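Gamma-glutamyltranspeptidase (Klebsiella pneumoniae subsp. pneumoniae, PDB 5HFT) catalyses the conversion of oxamate to oxalate in the uric acid degradation pathway, as a member of the gamma-glutamyltransferase family. Local coordinates at residues T96-I99 against P104-E107. Sequence-based numbering, arbitrary orientation.
Sequences TRYI and PLQE
Tyr98 lays its ring against Leu105, and this one pair carries most of the meeting between the two helices. The methyl CD1 of Leu105 sits over the middle of one ring face, 4.0 Å from the centroid of Tyr98 and only 9° off the ring normal, a CH-pi contact over the face. The CD1-CE1 side of the ring also meets the first residue of helix 105-110: Tyr98 CD1 comes to 3.6 Å from Leu105 CA, and Tyr98 CE1 lies 3.8 Å from Leu105 CB. The tyrosine thus packs against backbone as well as side chain. Pro104, the N-cap residue, adds its carbonyl carbon, 4.1 Å from Tyr98 CD1, while its CB points away from segment 96-99.

Both partners extend from their helices in the same manner. In Tyr98, CG stands anti to the backbone nitrogen (chi1 180°), which carries the ring off helix 88-101 and across to Leu105. Leu105 also has its CG anti (chi1 -179°), and its second torsion swings CD1 back over the aromatic face. The contact across these segments is apolar, with the phenol oxygen lying beyond it: Tyr98 OH makes a weak hydrogen bond to Arg75 NH1.

Farther out, a backbone hydrogen bond ties Arg97, near the end of helix 88-101, to Val103 in the short link before helix 105-110. Arg97 NH2 also bonds to Pro112 O. This is structural packing away from the annotated catalytic and substrate-binding residues, and helices layered on an antiparallel sheet are consistent with the Ntn-hydrolase fold of this family. Tyr98 touches Val165 on strand 160-166, and Leu105 rests on Ala163 and Val165 of that strand and on Glu173 and Ala175 of strand 172-175, packing the junction of helices 88-101 and 105-110 onto these two adjacent strands.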
# COMPACT_ATOMS: atom_id res chain seq x y z
N THR C 96 -14.16 0.07 15.80
CA THR C 96 -15.00 0.18 16.98
C THR C 96 -15.29 1.65 17.32
O THR C 96 -16.41 1.99 17.68
CB THR C 96 -14.38 -0.58 18.15
OG1 THR C 96 -15.28 -0.56 19.26
CG2 THR C 96 -13.10 0.04 18.59
N ARG C 97 -14.30 2.53 17.17
CA ARG C 97 -14.53 3.95 17.45
C ARG C 97 -15.48 4.57 16.44
O ARG C 97 -16.53 5.11 16.81
CB ARG C 97 -13.21 4.71 17.47
CG ARG C 97 -12.65 4.92 18.86
CD ARG C 97 -11.16 4.83 18.81
NE ARG C 97 -10.54 4.99 20.11
CZ ARG C 97 -9.23 4.84 20.32
NH1 ARG C 97 -8.43 4.52 19.31
NH2 ARG C 97 -8.73 5.01 21.53
N TYR C 98 -15.13 4.52 15.15
CA TYR C 98 -15.95 5.21 14.16
C TYR C 98 -17.29 4.52 13.96
O TYR C 98 -18.35 5.11 14.17
CB TYR C 98 -15.20 5.33 12.83
CG TYR C 98 -16.04 6.04 11.78
CD1 TYR C 98 -16.41 7.38 11.94
CD2 TYR C 98 -16.44 5.38 10.64
CE1 TYR C 98 -17.18 8.03 10.98
CE2 TYR C 98 -17.21 6.02 9.68
CZ TYR C 98 -17.58 7.34 9.85
OH TYR C 98 -18.35 7.94 8.87
N ILE C 99 -17.25 3.25 13.56
CA ILE C 99 -18.48 2.54 13.20
C ILE C 99 -19.32 2.23 14.44
O ILE C 99 -20.52 2.52 14.47
CB ILE C 99 -18.13 1.27 12.39
CG1 ILE C 99 -17.30 1.68 11.17
CG2 ILE C 99 -19.38 0.55 11.97
CD1 ILE C 99 -17.17 0.62 10.12
N PRO C 104 -16.40 10.87 15.68
CA PRO C 104 -16.17 11.43 14.34
C PRO C 104 -14.93 10.83 13.70
O PRO C 104 -13.98 10.43 14.39
CB PRO C 104 -16.01 12.93 14.60
CG PRO C 104 -16.57 13.19 15.95
CD PRO C 104 -16.58 11.91 16.71
N LEU C 105 -14.94 10.77 12.37
CA LEU C 105 -13.92 10.01 11.64
C LEU C 105 -12.52 10.46 12.04
O LEU C 105 -11.68 9.63 12.41
CB LEU C 105 -14.10 10.17 10.13
CG LEU C 105 -13.07 9.39 9.28
CD1 LEU C 105 -13.20 7.88 9.49
CD2 LEU C 105 -13.22 9.72 7.81
N GLN C 106 -12.25 11.76 11.96
CA GLN C 106 -10.92 12.28 12.27
C GLN C 106 -10.53 11.98 13.72
O GLN C 106 -9.39 11.59 13.99
CB GLN C 106 -10.86 13.78 11.97
CG GLN C 106 -9.52 14.49 12.20
CD GLN C 106 -8.31 13.82 11.53
OE1 GLN C 106 -8.06 13.99 10.34
NE2 GLN C 106 -7.54 13.10 12.32
N GLU C 107 -11.48 12.10 14.65
CA GLU C 107 -11.16 11.76 16.03
C GLU C 107 -10.88 10.27 16.19
O GLU C 107 -10.00 9.88 16.95
CB GLU C 107 -12.29 12.20 16.97